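Local coordinates for protein subtilase cytotoxin, subunit B (Escherichia coli, PDB 3DWA) that forms the pentameric B subunit of an AB5 toxin and probably binds host-cell glycans, among them a non-human one, to deliver the toxic A subunit, at residues G22-N26 / K27-C31; Y61-A64 / L65-Y68. All blocks are in the same frame, centred on the assembly; numbering follows the deposited sequence.

Interaction 1 (22-26 with 27-31) comes first along the chain, at the turn joining strands 14-24 and 27-35 of the antiparallel sheet; interaction 2 (61-64 with 65-68) follows as two successive turns of helix 57-70. Their centres lie about 17 Å apart, yet they touch through Phe30, whose CE2 packs 3.4 Å from Tyr61 CA and whose CE1 lies 3.8 Å from Ala64 CB. Phe30 thus ties the hairpin to the helix, which lies against the sheet. Such a helix packed on a curled sheet is the plan of the OB-fold B subunits of AB5 toxins. Both contacts also reach a second subunit, so both take part in building the pentamer.

Interaction 1. Residues G22-N26 / K27-C31; sequences GQIDN and KPYFC
One face of the Tyr29 ring covers Gly22 CA, which lies 4.2 Å from the ring centroid and 25° off its normal, a CH-pi contact made close by the lack of a side chain on the glycine. With chi1 at 71°, Tyr29 CG sits between its own backbone N and carbonyl carbon, which folds the ring back across the neighbouring strand. Beyond the glycine, CE2 of Tyr29 comes within 3.4 Å of Gln23 N, and CD2 meets Ile24 CG2 at 4.0 Å. Alongside, Gly22 and Tyr29 exchange two backbone hydrogen bonds, Tyr29 N to Gly22 O at 3.0 Å being nearly straight (172°). On the other face of the sheet, the extended Gln23 side chain runs out to hydrogen-bond Ser56 and Val52 of the second subunit. Packing thins towards the turn, where Asp25 and Asn26 are exposed. Lys27 bends over this end and lays its CD 3.4 Å from Asp25 O, but its NZ stays 6.3 Å from Asp25 OD2, too far for a salt bridge. Ile24 and Lys27 close the loop with paired backbone bonds, and the positive phi angles of Asp25 and Asn26 mark a beta hairpin with a two-residue loop, a type I' turn.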
ATOM      1  N   GLY C  22      -5.989 -13.204  10.794  1.00 19.38           N
ATOM      2  CA  GLY C  22      -7.275 -13.876  10.665  1.00 19.93           C
ATOM      3  C   GLY C  22      -8.443 -12.924  10.820  1.00 20.46           C
ATOM      4  O   GLY C  22      -8.321 -11.721  10.557  1.00 20.16           O
ATOM      5  N   GLN C  23      -9.596 -13.485  11.186  1.00 22.40           N
ATOM      6  CA  GLN C  23     -10.817 -12.720  11.407  1.00 23.58           C
ATOM      7  C   GLN C  23     -11.548 -13.325  12.615  1.00 24.07           C
ATOM      8  O   GLN C  23     -11.505 -14.519  12.818  1.00 22.49           O
ATOM      9  CB  GLN C  23     -11.706 -12.819  10.180  1.00 24.30           C
ATOM     10  CG  GLN C  23     -13.002 -12.042  10.244  1.00 26.63           C
ATOM     11  CD  GLN C  23     -13.761 -12.110   8.924  1.00 31.00           C
ATOM     12  OE1 GLN C  23     -13.214 -11.789   7.864  1.00 30.73           O
ATOM     13  NE2 GLN C  23     -15.018 -12.533   8.981  1.00 27.65           N
ATOM     14  N   ILE C  24     -12.219 -12.487  13.401  1.00 25.28           N
ATOM     15  CA  ILE C  24     -13.116 -12.977  14.456  1.00 26.90           C
ATOM     16  C   ILE C  24     -14.236 -11.959  14.588  1.00 27.20           C
ATOM     17  O   ILE C  24     -13.977 -10.752  14.606  1.00 27.87           O
ATOM     18  CB  ILE C  24     -12.388 -13.123  15.834  1.00 26.83           C
ATOM     19  CG1 ILE C  24     -13.370 -13.619  16.904  1.00 27.12           C
ATOM     20  CG2 ILE C  24     -11.783 -11.762  16.278  1.00 26.62           C
ATOM     21  CD1 ILE C  24     -12.706 -14.102  18.229  1.00 27.29           C
ATOM     22  N   ASP C  25     -15.474 -12.431  14.689  1.00 28.51           N
ATOM     23  CA  ASP C  25     -16.630 -11.525  14.872  1.00 30.59           C
ATOM     24  C   ASP C  25     -16.744 -10.400  13.809  1.00 29.67           C
ATOM     25  O   ASP C  25     -16.914  -9.210  14.118  1.00 29.13           O
ATOM     26  CB  ASP C  25     -16.638 -10.974  16.305  1.00 32.19           C
ATOM     27  CG  ASP C  25     -17.983 -10.341  16.694  1.00 38.47           C
ATOM     28  OD1 ASP C  25     -19.039 -10.932  16.355  1.00 46.61           O
ATOM     29  OD2 ASP C  25     -17.976  -9.267  17.339  1.00 43.66           O
ATOM     30  N   ASN C  26     -16.611 -10.804  12.548  1.00 29.10           N
ATOM     31  CA  ASN C  26     -16.605  -9.880  11.408  1.00 29.35           C
ATOM     32  C   ASN C  26     -15.462  -8.842  11.409  1.00 28.68           C
ATOM     33  O   ASN C  26     -15.526  -7.875  10.672  1.00 28.79           O
ATOM     34  CB  ASN C  26     -17.959  -9.149  11.308  1.00 29.49           C
ATOM     35  CG  ASN C  26     -18.363  -8.893   9.897  1.00 31.81           C
ATOM     36  OD1 ASN C  26     -18.409  -9.828   9.090  1.00 38.56           O
ATOM     37  ND2 ASN C  26     -18.665  -7.641   9.570  1.00 30.63           N
ATOM     38  N   LYS C  27     -14.421  -9.044  12.214  1.00 28.17           N
ATOM     39  CA  LYS C  27     -13.330  -8.078  12.333  1.00 28.35           C
ATOM     40  C   LYS C  27     -11.979  -8.674  11.934  1.00 26.97           C
ATOM     41  O   LYS C  27     -11.565  -9.668  12.530  1.00 26.06           O
ATOM     42  CB  LYS C  27     -13.234  -7.591  13.792  1.00 29.64           C
ATOM     43  CG  LYS C  27     -13.949  -6.285  14.046  1.00 35.38           C
ATOM     44  CD  LYS C  27     -15.160  -6.426  14.961  1.00 43.22           C
ATOM     45  CE  LYS C  27     -16.058  -5.181  14.838  1.00 45.81           C
ATOM     46  NZ  LYS C  27     -16.147  -4.719  13.385  1.00 48.98           N
ATOM     47  N   PRO C  28     -11.283  -8.074  10.934  1.00 25.49           N
ATOM     48  CA  PRO C  28      -9.944  -8.565  10.659  1.00 23.89           C
ATOM     49  C   PRO C  28      -9.021  -8.289  11.867  1.00 22.77           C
ATOM     50  O   PRO C  28      -9.190  -7.279  12.540  1.00 20.53           O
ATOM     51  CB  PRO C  28      -9.499  -7.692   9.477  1.00 23.23           C
ATOM     52  CG  PRO C  28     -10.307  -6.452   9.594  1.00 24.63           C
ATOM     53  CD  PRO C  28     -11.640  -6.951  10.034  1.00 25.18           C
ATOM     54  N   TYR C  29      -8.074  -9.194  12.139  1.00 21.99           N
ATOM     55  CA  TYR C  29      -7.005  -8.917  13.138  1.00 21.13           C
ATOM     56  C   TYR C  29      -5.666  -9.476  12.648  1.00 20.61           C
ATOM     57  O   TYR C  29      -5.629 -10.257  11.694  1.00 20.08           O
ATOM     58  CB  TYR C  29      -7.326  -9.528  14.539  1.00 21.57           C
ATOM     59  CG  TYR C  29      -7.213 -11.036  14.551  1.00 19.66           C
ATOM     60  CD1 TYR C  29      -5.980 -11.685  14.812  1.00 21.25           C
ATOM     61  CD2 TYR C  29      -8.317 -11.804  14.323  1.00 18.54           C
ATOM     62  CE1 TYR C  29      -5.883 -13.072  14.783  1.00 18.46           C
ATOM     63  CE2 TYR C  29      -8.251 -13.174  14.304  1.00 19.67           C
ATOM     64  CZ  TYR C  29      -7.028 -13.804  14.553  1.00 20.04           C
ATOM     65  OH  TYR C  29      -6.993 -15.162  14.504  1.00 21.01           O
ATOM     66  N   PHE C  30      -4.574  -9.043  13.276  1.00 19.84           N
ATOM     67  CA  PHE C  30      -3.276  -9.688  13.071  1.00 20.29           C
ATOM     68  C   PHE C  30      -2.596  -9.768  14.441  1.00 20.87           C
ATOM     69  O   PHE C  30      -2.936  -9.016  15.362  1.00 21.31           O
ATOM     70  CB  PHE C  30      -2.408  -8.958  11.988  1.00 17.79           C
ATOM     71  CG  PHE C  30      -1.774  -7.672  12.474  1.00 19.65           C
ATOM     72  CD1 PHE C  30      -0.467  -7.675  12.978  1.00 12.76           C
ATOM     73  CD2 PHE C  30      -2.475  -6.454  12.405  1.00 14.08           C
ATOM     74  CE1 PHE C  30       0.110  -6.494  13.475  1.00 15.35           C
ATOM     75  CE2 PHE C  30      -1.914  -5.286  12.894  1.00 16.44           C
ATOM     76  CZ  PHE C  30      -0.603  -5.299  13.412  1.00 18.49           C
ATOM     77  N   CYS C  31      -1.660 -10.690  14.580  1.00 22.68           N
ATOM     78  CA  CYS C  31      -0.930 -10.885  15.809  1.00 22.43           C
ATOM     79  C   CYS C  31       0.524 -11.038  15.377  1.00 21.86           C
ATOM     80  O   CYS C  31       0.806 -11.656  14.359  1.00 20.49           O
ATOM     81  CB  CYS C  31      -1.467 -12.142  16.558  1.00 23.25           C
ATOM     82  SG  CYS C  31      -0.773 -12.347  18.272  1.00 30.60           S
TER

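Interaction 2. Residues Y61-A64 / L65-Y68; sequences YNQA and LYFY
Gln63 and Phe67, one helical turn apart, cross at a slant: the amide oxygen OE1 of Gln63 stands over one face of the Phe67 ring, displaced toward its rim, 3.5 Å from CZ, and the amide and ring planes are 56° apart. The aliphatic part of Gln63 joins in, its CG reaching Phe67 CE2 at 3.7 Å. A bend at chi2 (62°) turns the amide of Gln63 along the helix toward that ring, and Phe67 CG, beside its own backbone N (chi1 -75°), leaves the ring where that amide oxygen can stand over it. OE1 is buried here without a hydrogen-bond partner, an arrangement that probably costs some polar stabilisation. Tyr61 and Leu65 make a second pair, lying side by side and pointing the same way, with Tyr61 OH 3.8 Å from Leu65 CD2. Both pairs are i to i+4 neighbours of a regular alpha helix. Its backbone bonds run from the N of Leu65, Tyr66, Phe67 and Tyr68 to the O of Tyr61, Asn62, Gln63 and Ala64; Phe67 N to Gln63 O, for example, measures 3.0 Å. In this fold the helix lies on the curled sheet: Leu100 packs against Gln63, Ala64 and Phe67, while Phe19 meets Ala64 and Leu65. The helix also enters interfaces with the second and the third subunit. Tyr68 OH hydrogen-bonds Gln72 of the second subunit, and Tyr66 OH bonds Thr69 of the third. Leu65 also packs on Tyr66 of the second subunit, and Gln63 on Phe19 of the third.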
ATOM      1  N   TYR C  61      -0.622  -2.492  11.258  1.00 16.84           N
ATOM      2  CA  TYR C  61      -0.450  -3.568  10.317  1.00 18.10           C
ATOM      3  C   TYR C  61       0.705  -3.317   9.335  1.00 18.79           C
ATOM      4  O   TYR C  61       1.546  -4.183   9.163  1.00 17.62           O
ATOM      5  CB  TYR C  61      -1.741  -3.876   9.557  1.00 18.66           C
ATOM      6  CG  TYR C  61      -1.483  -4.891   8.476  1.00 20.22           C
ATOM      7  CD1 TYR C  61      -1.335  -6.214   8.784  1.00 21.25           C
ATOM      8  CD2 TYR C  61      -1.312  -4.495   7.139  1.00 25.33           C
ATOM      9  CE1 TYR C  61      -1.057  -7.153   7.809  1.00 22.63           C
ATOM     10  CE2 TYR C  61      -1.040  -5.422   6.137  1.00 24.01           C
ATOM     11  CZ  TYR C  61      -0.925  -6.763   6.500  1.00 23.09           C
ATOM     12  OH  TYR C  61      -0.684  -7.717   5.556  1.00 22.67           O
ATOM     13  N   ASN C  62       0.693  -2.140   8.674  1.00 19.78           N
ATOM     14  CA  ASN C  62       1.669  -1.785   7.687  1.00 19.71           C
ATOM     15  C   ASN C  62       3.025  -1.669   8.339  1.00 18.69           C
ATOM     16  O   ASN C  62       4.016  -2.134   7.778  1.00 17.87           O
ATOM     17  CB  ASN C  62       1.305  -0.446   6.985  1.00 20.73           C
ATOM     18  CG  ASN C  62       0.555  -0.632   5.624  1.00 27.77           C
ATOM     19  OD1 ASN C  62      -0.121  -1.660   5.351  1.00 32.66           O
ATOM     20  ND2 ASN C  62       0.683   0.385   4.760  1.00 35.63           N
ATOM     21  N   GLN C  63       3.080  -0.982   9.489  1.00 18.28           N
ATOM     22  CA  GLN C  63       4.330  -0.832  10.225  1.00 19.55           C
ATOM     23  C   GLN C  63       4.947  -2.169  10.721  1.00 18.53           C
ATOM     24  O   GLN C  63       6.150  -2.430  10.529  1.00 18.94           O
ATOM     25  CB  GLN C  63       4.163   0.184  11.361  1.00 19.47           C
ATOM     26  CG  GLN C  63       5.469   0.783  11.823  1.00 23.31           C
ATOM     27  CD  GLN C  63       6.157   1.562  10.723  1.00 27.60           C
ATOM     28  OE1 GLN C  63       7.306   1.305  10.383  1.00 32.75           O
ATOM     29  NE2 GLN C  63       5.444   2.486  10.140  1.00 24.78           N
ATOM     30  N   ALA C  64       4.135  -3.008  11.343  1.00 17.50           N
ATOM     31  CA  ALA C  64       4.575  -4.342  11.805  1.00 17.64           C
ATOM     32  C   ALA C  64       5.080  -5.256  10.670  1.00 16.41           C
ATOM     33  O   ALA C  64       6.093  -5.958  10.804  1.00 16.56           O
ATOM     34  CB  ALA C  64       3.486  -5.025  12.591  1.00 17.12           C
ATOM     35  N   LEU C  65       4.372  -5.253   9.554  1.00 16.58           N
ATOM     36  CA  LEU C  65       4.801  -6.008   8.391  1.00 16.26           C
ATOM     37  C   LEU C  65       6.115  -5.489   7.816  1.00 15.62           C
ATOM     38  O   LEU C  65       7.015  -6.303   7.453  1.00 16.85           O
ATOM     39  CB  LEU C  65       3.692  -6.133   7.317  1.00 15.78           C
ATOM     40  CG  LEU C  65       4.056  -7.026   6.105  1.00 17.07           C
ATOM     41  CD1 LEU C  65       4.305  -8.493   6.534  1.00 18.06           C
ATOM     42  CD2 LEU C  65       3.025  -7.020   4.927  1.00 15.28           C
ATOM     43  N   TYR C  66       6.260  -4.166   7.763  1.00 15.27           N
ATOM     44  CA  TYR C  66       7.544  -3.529   7.435  1.00 16.00           C
ATOM     45  C   TYR C  66       8.721  -4.048   8.315  1.00 16.99           C
ATOM     46  O   TYR C  66       9.763  -4.482   7.811  1.00 17.43           O
ATOM     47  CB  TYR C  66       7.423  -1.996   7.574  1.00 16.00           C
ATOM     48  CG  TYR C  66       8.670  -1.264   7.184  1.00 17.97           C
ATOM     49  CD1 TYR C  66       8.882  -0.879   5.852  1.00 20.47           C
ATOM     50  CD2 TYR C  66       9.676  -0.984   8.133  1.00 19.31           C
ATOM     51  CE1 TYR C  66      10.062  -0.180   5.477  1.00 18.19           C
ATOM     52  CE2 TYR C  66      10.861  -0.324   7.770  1.00 19.55           C
ATOM     53  CZ  TYR C  66      11.041   0.068   6.441  1.00 19.66           C
ATOM     54  OH  TYR C  66      12.178   0.731   6.076  1.00 17.25           O
ATOM     55  N   PHE C  67       8.563  -3.964   9.634  1.00 17.10           N
ATOM     56  CA  PHE C  67       9.601  -4.343  10.585  1.00 17.01           C
ATOM     57  C   PHE C  67       9.862  -5.856  10.602  1.00 17.55           C
ATOM     58  O   PHE C  67      10.982  -6.311  10.813  1.00 17.88           O
ATOM     59  CB  PHE C  67       9.181  -3.875  11.998  1.00 17.08           C
ATOM     60  CG  PHE C  67       9.329  -2.418  12.226  1.00 16.27           C
ATOM     61  CD1 PHE C  67      10.370  -1.695  11.634  1.00 19.33           C
ATOM     62  CD2 PHE C  67       8.478  -1.750  13.104  1.00 17.81           C
ATOM     63  CE1 PHE C  67      10.542  -0.337  11.908  1.00 21.17           C
ATOM     64  CE2 PHE C  67       8.646  -0.405  13.357  1.00 17.51           C
ATOM     65  CZ  PHE C  67       9.685   0.309  12.758  1.00 16.92           C
ATOM     66  N   TYR C  68       8.825  -6.652  10.375  1.00 18.37           N
ATOM     67  CA  TYR C  68       9.016  -8.081  10.115  1.00 18.06           C
ATOM     68  C   TYR C  68       9.981  -8.310   8.927  1.00 19.39           C
ATOM     69  O   TYR C  68      10.850  -9.224   8.967  1.00 17.64           O
ATOM     70  CB  TYR C  68       7.678  -8.782   9.848  1.00 18.40           C
ATOM     71  CG  TYR C  68       7.817 -10.241   9.440  1.00 20.39           C
ATOM     72  CD1 TYR C  68       8.152 -11.236  10.391  1.00 18.35           C
ATOM     73  CD2 TYR C  68       7.584 -10.642   8.119  1.00 19.96           C
ATOM     74  CE1 TYR C  68       8.279 -12.587  10.026  1.00 17.39           C
ATOM     75  CE2 TYR C  68       7.718 -11.993   7.753  1.00 21.90           C
ATOM     76  CZ  TYR C  68       8.078 -12.956   8.722  1.00 20.62           C
ATOM     77  OH  TYR C  68       8.221 -14.286   8.348  1.00 21.46           O
TER